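Local coordinates for protein hemolysin BL lytic component L1 (Bacillus cereus, PDB 7NMQ) that serves as a lytic component of the pore-forming enterotoxin hemolysin BL, probably acting together with the toxin's other components to breach target-cell membranes, at residues 86-91 with 345-350; 80-85 with 353-358; 3-8 with 338-343. All coordinates share one frame; numbering follows the deposited sequence. Where two conformers were deposited one is given.

The three contacts illustrate how a long helical bundle can be closed by the ends of its chain. Helix 330-357 is common to all of them: its residues 338-343, 345-350 and 353-358 follow in order through contacts 3, 1 and 2. Contacts 1 and 2 pair it with consecutive parts of helix 45-103, running antiparallel, while contact 3 lays the loop before helix 10-33 against it. The centre of contact 1 lies about 11 Å from that of contact 2 and about 10 Å from that of contact 3; the outer two are about 19 Å apart. Together they join N-terminal and C-terminal portions of the toxin within one half of its elongated body.

Contact 1: residues 86-91 with 345-350; sequences NYDEQF and ESWNDI
Helices 86-91 and 345-350 pass each other antiparallel, their local axes 9.2 Å apart at an angle of 143°, the backbones being nearest at Asp88 and Trp347. The indole of Trp347 is turned toward helix 86-91, and Tyr87 and Phe91 both pack on it. Tyr87 reaches it with one side of its phenol: CD2 sits over one face of the indole, toward its rim, and comes to 3.4 Å from Trp347 CZ2. The two ring systems are inclined by 49°, so the pair is an oblique packing and not a stack. Phe91, one turn further on, meets the pyrrole end of the same indole. There Trp347 CD1 lies over one face of the phenyl ring, 4.2 Å from Phe91 CG, and although the planes are nearly parallel they are slid so far apart that little overlap remains.

Asp88 meets the Trp347 backbone and CB instead of its ring. With its CG anti to the backbone N (chi1 176°), the carboxylate is carried alongside the tryptophan backbone, where OD1 packs 3.2 Å from Trp347 CB. This oxygen takes its hydrogen bond from Gln92 of its own helix. OD2 instead accepts from a water at 2.6 Å, and that water donates equally to Asn348 OD1, giving the pair a polar bridge at the exposed margin.

The buried indole N-H is satisfied by the carbonyl of Leu5, which probably helps to set the rotation of the ring. Trp311, Met314 and Tyr318 of helix 275-325 also pack on Trp347, and Leu117 and Ile121 of helix 107-154 on Tyr87. Tyr87, Phe91 and Trp347 thus form an aromatic cluster in the interior of an antiparallel alpha-helical bundle, consistent with the ClyA-like family of this toxin.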
loop_
_atom_site.group_PDB
_atom_site.type_symbol
_atom_site.label_atom_id
_atom_site.label_comp_id
_atom_site.label_asym_id
_atom_site.label_seq_id
_atom_site.Cartn_x
_atom_site.Cartn_y
_atom_site.Cartn_z
ATOM N N ASN A 86 8.825 -5.865 -17.035
ATOM C CA ASN A 86 8.853 -6.651 -18.290
ATOM C C ASN A 86 8.726 -5.710 -19.490
ATOM O O ASN A 86 9.296 -6.046 -20.543
ATOM C CB ASN A 86 7.786 -7.716 -18.260
ATOM C CG ASN A 86 8.195 -8.855 -17.344
ATOM O OD1 ASN A 86 9.373 -9.154 -17.215
ATOM N ND2 ASN A 86 7.245 -9.619 -16.904
ATOM N N TYR A 87 8.025 -4.612 -19.370
ATOM C CA TYR A 87 7.923 -3.656 -20.511
ATOM C C TYR A 87 9.301 -3.035 -20.715
ATOM O O TYR A 87 9.784 -2.945 -21.845
ATOM C CB TYR A 87 6.852 -2.595 -20.297
ATOM C CG TYR A 87 6.766 -1.753 -21.549
ATOM C CD1 TYR A 87 5.977 -2.141 -22.613
ATOM C CD2 TYR A 87 7.568 -0.631 -21.697
ATOM C CE1 TYR A 87 5.977 -1.404 -23.785
ATOM C CE2 TYR A 87 7.541 0.130 -22.862
ATOM C CZ TYR A 87 6.750 -0.274 -23.917
ATOM O OH TYR A 87 6.720 0.400 -25.118
ATOM N N ASP A 88 10.002 -2.669 -19.660
ATOM C CA ASP A 88 11.369 -2.155 -19.835
ATOM C C ASP A 88 12.218 -3.206 -20.543
ATOM O O ASP A 88 12.974 -2.865 -21.471
ATOM C CB ASP A 88 12.049 -1.802 -18.513
ATOM C CG ASP A 88 13.496 -1.373 -18.741
ATOM O OD1 ASP A 88 13.707 -0.425 -19.519
ATOM O OD2 ASP A 88 14.411 -1.941 -18.039
ATOM N N GLU A 89 12.151 -4.474 -20.124
ATOM C CA GLU A 89 13.010 -5.511 -20.757
ATOM C C GLU A 89 12.614 -5.620 -22.237
ATOM O O GLU A 89 13.525 -5.754 -23.078
ATOM C CB GLU A 89 12.917 -6.860 -20.049
ATOM C CG GLU A 89 13.108 -6.741 -18.545
ATOM C CD GLU A 89 14.395 -7.224 -17.884
ATOM O OE1 GLU A 89 14.493 -8.424 -17.590
ATOM O OE2 GLU A 89 15.250 -6.391 -17.573
ATOM N N GLN A 90 11.326 -5.530 -22.577
ATOM C CA GLN A 90 10.931 -5.620 -24.000
ATOM C C GLN A 90 11.472 -4.391 -24.740
ATOM O O GLN A 90 12.025 -4.560 -25.828
ATOM C CB GLN A 90 9.416 -5.709 -24.130
ATOM C CG GLN A 90 8.998 -5.996 -25.557
ATOM C CD GLN A 90 7.522 -6.182 -25.749
ATOM O OE1 GLN A 90 6.743 -6.104 -24.836
ATOM N NE2 GLN A 90 7.123 -6.499 -26.951
ATOM N N PHE A 91 11.274 -3.206 -24.223
ATOM C CA PHE A 91 11.705 -1.942 -24.878
ATOM C C PHE A 91 13.222 -1.994 -25.097
ATOM O O PHE A 91 13.712 -1.723 -26.209
ATOM C CB PHE A 91 11.301 -0.730 -24.048
ATOM C CG PHE A 91 11.537 0.550 -24.783
ATOM C CD1 PHE A 91 12.773 1.136 -24.804
ATOM C CD2 PHE A 91 10.573 1.027 -25.657
ATOM C CE1 PHE A 91 12.995 2.271 -25.568
ATOM C CE2 PHE A 91 10.779 2.169 -26.399
ATOM C CZ PHE A 91 11.998 2.785 -26.362
ATOM N N GLU A 345 16.274 5.636 -21.860
ATOM C CA GLU A 345 16.850 6.122 -20.593
ATOM C C GLU A 345 15.776 6.127 -19.503
ATOM O O GLU A 345 16.063 5.692 -18.380
ATOM C CB GLU A 345 17.520 7.469 -20.833
ATOM C CG GLU A 345 18.758 7.304 -21.705
ATOM C CD GLU A 345 19.535 8.553 -22.104
ATOM O OE1 GLU A 345 19.402 9.580 -21.400
ATOM O OE2 GLU A 345 20.304 8.494 -23.114
ATOM N N SER A 346 14.579 6.642 -19.788
ATOM C CA SER A 346 13.523 6.773 -18.741
ATOM C C SER A 346 13.025 5.375 -18.317
ATOM O O SER A 346 12.883 5.099 -17.102
ATOM C CB SER A 346 12.407 7.695 -19.174
ATOM O OG SER A 346 11.914 7.375 -20.470
ATOM N N TRP A 347 12.851 4.460 -19.256
ATOM C CA TRP A 347 12.469 3.067 -18.939
ATOM C C TRP A 347 13.560 2.393 -18.103
ATOM O O TRP A 347 13.212 1.741 -17.094
ATOM C CB TRP A 347 12.127 2.269 -20.189
ATOM C CG TRP A 347 10.746 2.545 -20.683
ATOM C CD1 TRP A 347 10.373 3.253 -21.796
ATOM C CD2 TRP A 347 9.527 2.175 -20.016
ATOM N NE1 TRP A 347 9.014 3.312 -21.879
ATOM C CE2 TRP A 347 8.471 2.676 -20.795
ATOM C CE3 TRP A 347 9.262 1.437 -18.857
ATOM C CZ2 TRP A 347 7.152 2.461 -20.473
ATOM C CZ3 TRP A 347 7.944 1.255 -18.531
ATOM C CH2 TRP A 347 6.904 1.758 -19.325
ATOM N N ASN A 348 14.825 2.567 -18.439
ATOM C CA ASN A 348 15.892 1.918 -17.643
ATOM C C ASN A 348 15.847 2.492 -16.221
ATOM O O ASN A 348 16.040 1.726 -15.254
ATOM C CB ASN A 348 17.249 2.102 -18.294
ATOM C CG ASN A 348 18.322 1.536 -17.414
ATOM O OD1 ASN A 348 18.361 0.330 -17.167
ATOM N ND2 ASN A 348 19.099 2.429 -16.840
ATOM N N ASP A 349 15.505 3.771 -16.098
ATOM C CA ASP A 349 15.525 4.484 -14.798
ATOM C C ASP A 349 14.461 3.929 -13.842
ATOM O O ASP A 349 14.637 4.053 -12.658
ATOM C CB ASP A 349 15.364 5.993 -15.002
ATOM C CG ASP A 349 15.168 6.784 -13.723
ATOM O OD1 ASP A 349 16.157 6.987 -13.019
ATOM O OD2 ASP A 349 14.005 7.159 -13.418
ATOM N N ILE A 350 13.387 3.337 -14.336
ATOM C CA ILE A 350 12.268 2.858 -13.486
ATOM C C ILE A 350 12.453 1.376 -13.145
ATOM O O ILE A 350 11.748 0.886 -12.275
ATOM C CB ILE A 350 10.930 3.137 -14.190
ATOM C CG1 ILE A 350 9.779 3.225 -13.213
ATOM C CG2 ILE A 350 10.632 2.135 -15.280
ATOM C CD1 ILE A 350 8.485 3.596 -13.869
HETATM O O HOH W 1 17.000 -1.668 -18.236
#

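Contact 2: residues 80-85 with 353-358; sequences TARNIV and DAEFIS
Arg82 and Glu355 join helix 80-85 to residues 353-358 by a salt bridge in which two guanidinium nitrogens each take one carboxylate oxygen. The Arg82 chain is bent at chi2 (48°) and chi3, which folds it round to lie beside Glu355. The two bonds are unequal. Arg82 NH2 points almost straight at Glu355 OE2 (2.9 Å, 171° at the hydrogen), and the oxygen lies in the guanidinium plane. The bond from Arg82 NH1 to Glu355 OE1 is 2.8 Å long but less straight. With the planes of the two groups 73° apart neither bond lies in the carboxylate plane: OE2 is met from above it, OE1 on the syn side but tilted out of it. Glu355 OE2 has a second cationic partner in Lys359, which probably helps to keep the acid ionised.

The pair belongs to the antiparallel packing of helices 45-103 and 330-357 in the alpha-helical bundle, where their local axes come within 7.9 Å. Arg82 NE is used as well, giving its hydrogen to a water at 3.2 Å, and this water donates to Ser358 O. Ser358 turns its hydroxyl back along its own chain and donates from OG to Glu355 O at 2.6 Å.

Beside these polar groups the helices come close through small residues. Ala81 CB rests against Ala354 O at 3.5 Å and also touches Ile357 CG2. Ala354 CB is received between two branched side chains, 3.6 Å from Val85 CG2 and 3.8 Å from Ile84 CG2. Leu14 of helix 10-33 packs on Ile84, Ala354 and Ile357.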
loop_
_atom_site.group_PDB
_atom_site.type_symbol
_atom_site.label_atom_id
_atom_site.label_comp_id
_atom_site.label_asym_id
_atom_site.label_seq_id
_atom_site.Cartn_x
_atom_site.Cartn_y
_atom_site.Cartn_z
ATOM N N THR A 80 1.446 -6.152 -11.253
ATOM C CA THR A 80 1.294 -4.854 -11.960
ATOM C C THR A 80 2.699 -4.246 -12.090
ATOM O O THR A 80 3.061 -3.670 -13.105
ATOM C CB THR A 80 0.309 -3.959 -11.195
ATOM O OG1 THR A 80 -0.913 -4.694 -11.030
ATOM C CG2 THR A 80 0.091 -2.642 -11.905
ATOM N N ALA A 81 3.494 -4.297 -11.015
ATOM C CA ALA A 81 4.877 -3.781 -11.027
ATOM C C ALA A 81 5.755 -4.660 -11.926
ATOM O O ALA A 81 6.612 -4.118 -12.642
ATOM C CB ALA A 81 5.477 -3.640 -9.658
ATOM N N ARG A 82 5.624 -5.981 -11.854
ATOM C CA ARG A 82 6.409 -6.899 -12.697
ATOM C C ARG A 82 6.131 -6.552 -14.169
ATOM O O ARG A 82 7.058 -6.636 -14.975
ATOM C CB ARG A 82 6.024 -8.350 -12.375
ATOM C CG ARG A 82 6.727 -9.414 -13.205
ATOM C CD ARG A 82 8.232 -9.260 -13.321
ATOM N NE ARG A 82 8.833 -9.267 -12.008
ATOM C CZ ARG A 82 10.117 -9.084 -11.720
ATOM N NH1 ARG A 82 11.018 -8.869 -12.668
ATOM N NH2 ARG A 82 10.486 -9.125 -10.446
ATOM N N ASN A 83 4.905 -6.211 -14.522
ATOM C CA ASN A 83 4.585 -5.862 -15.935
ATOM C C ASN A 83 5.356 -4.610 -16.365
ATOM O O ASN A 83 5.743 -4.534 -17.521
ATOM C CB ASN A 83 3.087 -5.685 -16.124
ATOM C CG ASN A 83 2.342 -6.989 -16.028
ATOM O OD1 ASN A 83 2.936 -8.079 -16.080
ATOM N ND2 ASN A 83 1.019 -6.866 -15.880
ATOM N N ILE A 84 5.625 -3.692 -15.462
ATOM C CA ILE A 84 6.441 -2.488 -15.766
ATOM C C ILE A 84 7.865 -2.948 -16.036
ATOM O O ILE A 84 8.500 -2.517 -17.009
ATOM C CB ILE A 84 6.307 -1.456 -14.634
ATOM C CG1 ILE A 84 4.860 -0.959 -14.609
ATOM C CG2 ILE A 84 7.314 -0.348 -14.828
ATOM C CD1 ILE A 84 4.513 -0.099 -13.427
ATOM N N VAL A 85 8.412 -3.781 -15.147
ATOM C CA VAL A 85 9.763 -4.337 -15.360
ATOM C C VAL A 85 9.800 -5.028 -16.725
ATOM O O VAL A 85 10.783 -4.832 -17.484
ATOM C CB VAL A 85 10.176 -5.322 -14.257
ATOM C CG1 VAL A 85 11.530 -5.946 -14.590
ATOM C CG2 VAL A 85 10.197 -4.680 -12.874
ATOM N N ASP A 353 13.413 0.029 -9.370
ATOM C CA ASP A 353 12.376 0.402 -8.375
ATOM C C ASP A 353 11.092 -0.407 -8.615
ATOM O O ASP A 353 10.427 -0.836 -7.643
ATOM C CB ASP A 353 12.222 1.914 -8.381
ATOM C CG ASP A 353 13.415 2.580 -7.692
ATOM O OD1 ASP A 353 14.056 1.926 -6.796
ATOM O OD2 ASP A 353 13.732 3.704 -8.054
ATOM N N ALA A 354 10.687 -0.585 -9.875
ATOM C CA ALA A 354 9.545 -1.455 -10.206
ATOM C C ALA A 354 9.842 -2.873 -9.722
ATOM O O ALA A 354 8.937 -3.546 -9.208
ATOM C CB ALA A 354 9.240 -1.422 -11.682
ATOM N N GLU A 355 11.076 -3.328 -9.903
ATOM C CA GLU A 355 11.479 -4.686 -9.509
ATOM C C GLU A 355 11.259 -4.795 -7.984
ATOM O O GLU A 355 10.707 -5.813 -7.499
ATOM C CB GLU A 355 12.939 -4.878 -9.882
ATOM C CG GLU A 355 13.499 -6.168 -9.390
ATOM C CD GLU A 355 13.139 -7.397 -10.184
ATOM O OE1 GLU A 355 12.908 -7.259 -11.391
ATOM O OE2 GLU A 355 13.171 -8.510 -9.587
ATOM N N PHE A 356 11.659 -3.778 -7.226
ATOM C CA PHE A 356 11.490 -3.766 -5.750
ATOM C C PHE A 356 10.022 -3.932 -5.385
ATOM O O PHE A 356 9.693 -4.788 -4.516
ATOM C CB PHE A 356 12.078 -2.515 -5.116
ATOM C CG PHE A 356 11.879 -2.505 -3.624
ATOM C CD1 PHE A 356 10.677 -2.094 -3.067
ATOM C CD2 PHE A 356 12.869 -2.972 -2.771
ATOM C CE1 PHE A 356 10.502 -2.056 -1.682
ATOM C CE2 PHE A 356 12.691 -2.952 -1.396
ATOM C CZ PHE A 356 11.501 -2.495 -0.847
ATOM N N ILE A 357 9.155 -3.160 -6.033
ATOM C CA ILE A 357 7.711 -3.173 -5.664
ATOM C C ILE A 357 7.088 -4.520 -6.034
ATOM O O ILE A 357 6.057 -4.912 -5.422
ATOM C CB ILE A 357 6.966 -1.979 -6.292
ATOM C CG1 ILE A 357 7.531 -0.699 -5.689
ATOM C CG2 ILE A 357 5.453 -2.086 -6.113
ATOM C CD1 ILE A 357 7.043 0.558 -6.290
ATOM N N SER A 358 7.625 -5.208 -7.031
ATOM C CA SER A 358 7.096 -6.498 -7.516
ATOM C C SER A 358 7.390 -7.648 -6.549
ATOM O O SER A 358 6.930 -8.767 -6.830
ATOM C CB SER A 358 7.646 -6.852 -8.865
ATOM O OG SER A 358 8.996 -7.267 -8.827
HETATM O O HOH W 2 7.253 -10.166 -9.428
#

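Contact 3: residues 3-8 with 338-343; sequences YALGPE and DDLKAA
Tyr3 turns a ring edge to the carboxylate of Asp339, with CD2 at 3.6 Å from OD2 and the two planes almost perpendicular, 85° apart. The phenol then leads away from helix 338-343, and its hydroxyl is bound by Asn324 ND2. Asp339 is held with CG anti to its carbonyl carbon (chi1 -59°), which lays the carboxylate across the backbone of Tyr3. One consequence is a close approach of two acceptors, Asp339 OD1 and Tyr3 O, at 3.3 Å. Such a pair is probably unfavourable in itself; OD1 has a weak hydrogen bond from the backbone N of Asn2.

The arrangement is that of an irregular N-terminal segment packed on a bundle helix, just before the chain enters helix 10-33. Leu5 supplies its apolar grip. Its CB faces Ala343 CB at 3.7 Å, and the methyl CD1 reaches across to Leu340 CD2, also at 3.7 Å, the two leucines meeting at a slant. Leu340 in turn packs on Tyr95 and Leu98 of helix 45-103. The methyl of Ala343 packs 3.6 Å from Leu5 O; that carbonyl accepts its hydrogen bonds elsewhere, one of them from Tyr318 OH of helix 275-325.

A water ties the N-terminal segment to the helix through backbone atoms. It accepts from Leu5 N at 3.0 Å and lies 2.8 Å from Asp339 O, to which it can donate, although nearby acceptors compete for its protons. Farther along the segment, Pro7 packs against Ser346 and Trp347 of the same helix.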
loop_
_atom_site.group_PDB
_atom_site.type_symbol
_atom_site.label_atom_id
_atom_site.label_comp_id
_atom_site.label_asym_id
_atom_site.label_seq_id
_atom_site.Cartn_x
_atom_site.Cartn_y
_atom_site.Cartn_z
ATOM N N TYR A 3 7.443 12.492 -30.186
ATOM C CA TYR A 3 6.660 11.322 -29.682
ATOM C C TYR A 3 7.096 11.004 -28.262
ATOM O O TYR A 3 8.267 10.880 -27.999
ATOM C CB TYR A 3 6.841 10.127 -30.618
ATOM C CG TYR A 3 6.349 10.468 -32.008
ATOM C CD1 TYR A 3 4.995 10.503 -32.283
ATOM C CD2 TYR A 3 7.215 10.872 -33.024
ATOM C CE1 TYR A 3 4.516 10.876 -33.527
ATOM C CE2 TYR A 3 6.761 11.226 -34.288
ATOM C CZ TYR A 3 5.398 11.238 -34.534
ATOM O OH TYR A 3 4.952 11.662 -35.752
ATOM N N ALA A 4 6.132 10.853 -27.391
ATOM C CA ALA A 4 6.397 10.542 -25.963
ATOM C C ALA A 4 6.303 9.034 -25.733
ATOM O O ALA A 4 5.181 8.527 -25.621
ATOM C CB ALA A 4 5.463 11.307 -25.056
ATOM N N LEU A 5 7.447 8.344 -25.646
ATOM C CA LEU A 5 7.457 6.868 -25.598
ATOM C C LEU A 5 7.901 6.369 -24.218
ATOM O O LEU A 5 8.031 5.148 -24.066
ATOM C CB LEU A 5 8.373 6.323 -26.706
ATOM C CG LEU A 5 8.052 6.845 -28.108
ATOM C CD1 LEU A 5 9.035 6.298 -29.109
ATOM C CD2 LEU A 5 6.603 6.493 -28.487
ATOM N N GLY A 6 8.052 7.272 -23.255
ATOM C CA GLY A 6 8.531 6.919 -21.923
ATOM C C GLY A 6 7.402 6.524 -20.988
ATOM O O GLY A 6 6.233 6.455 -21.359
ATOM N N PRO A 7 7.789 6.182 -19.754
ATOM C CA PRO A 7 6.833 5.661 -18.761
ATOM C C PRO A 7 5.828 6.679 -18.195
ATOM O O PRO A 7 5.054 6.343 -17.322
ATOM C CB PRO A 7 7.809 4.991 -17.787
ATOM C CG PRO A 7 9.059 5.752 -17.873
ATOM C CD PRO A 7 9.186 6.077 -19.332
ATOM N N GLU A 8 5.799 7.911 -18.675
ATOM C CA GLU A 8 4.765 8.897 -18.297
ATOM C C GLU A 8 4.794 9.012 -16.754
ATOM O O GLU A 8 5.893 9.144 -16.197
ATOM C CB GLU A 8 3.420 8.470 -18.900
ATOM C CG GLU A 8 3.506 8.120 -20.362
ATOM C CD GLU A 8 3.049 9.170 -21.342
ATOM O OE1 GLU A 8 2.353 8.752 -22.262
ATOM O OE2 GLU A 8 3.397 10.376 -21.191
ATOM N N ASP A 338 15.566 10.145 -31.540
ATOM C CA ASP A 338 15.613 11.034 -30.349
ATOM C C ASP A 338 14.579 10.553 -29.316
ATOM O O ASP A 338 14.888 10.491 -28.121
ATOM C CB ASP A 338 15.337 12.501 -30.686
ATOM C CG ASP A 338 16.393 13.196 -31.526
ATOM O OD1 ASP A 338 17.568 12.810 -31.424
ATOM O OD2 ASP A 338 15.999 14.151 -32.263
ATOM N N ASP A 339 13.387 10.216 -29.777
ATOM C CA ASP A 339 12.284 9.778 -28.897
ATOM C C ASP A 339 12.588 8.373 -28.387
ATOM O O ASP A 339 12.309 8.091 -27.204
ATOM C CB ASP A 339 10.969 9.875 -29.667
ATOM C CG ASP A 339 10.695 11.298 -30.150
ATOM O OD1 ASP A 339 10.936 12.255 -29.360
ATOM O OD2 ASP A 339 10.299 11.459 -31.337
ATOM N N LEU A 340 13.171 7.522 -29.217
ATOM C CA LEU A 340 13.544 6.167 -28.763
ATOM C C LEU A 340 14.598 6.272 -27.660
ATOM O O LEU A 340 14.510 5.494 -26.700
ATOM C CB LEU A 340 14.022 5.290 -29.909
ATOM C CG LEU A 340 13.004 5.064 -31.026
ATOM C CD1 LEU A 340 13.663 4.381 -32.211
ATOM C CD2 LEU A 340 11.809 4.258 -30.559
ATOM N N LYS A 341 15.600 7.116 -27.871
ATOM C CA LYS A 341 16.741 7.187 -26.930
ATOM C C LYS A 341 16.254 7.761 -25.592
ATOM O O LYS A 341 16.655 7.237 -24.502
ATOM C CB LYS A 341 17.851 8.065 -27.490
ATOM C CG LYS A 341 19.044 8.223 -26.554
ATOM C CD LYS A 341 20.250 8.765 -27.230
ATOM C CE LYS A 341 21.355 9.130 -26.263
ATOM N NZ LYS A 341 22.163 10.271 -26.748
ATOM N N ALA A 342 15.400 8.770 -25.634
ATOM C CA ALA A 342 14.851 9.384 -24.410
ATOM C C ALA A 342 14.075 8.313 -23.644
ATOM O O ALA A 342 14.209 8.236 -22.390
ATOM C CB ALA A 342 14.008 10.603 -24.688
ATOM N N ALA A 343 13.260 7.538 -24.335
ATOM C CA ALA A 343 12.459 6.484 -23.689
ATOM C C ALA A 343 13.356 5.383 -23.125
ATOM O O ALA A 343 13.056 4.850 -22.041
ATOM C CB ALA A 343 11.465 5.962 -24.680
HETATM O O HOH W 3 10.270 9.331 -25.761
#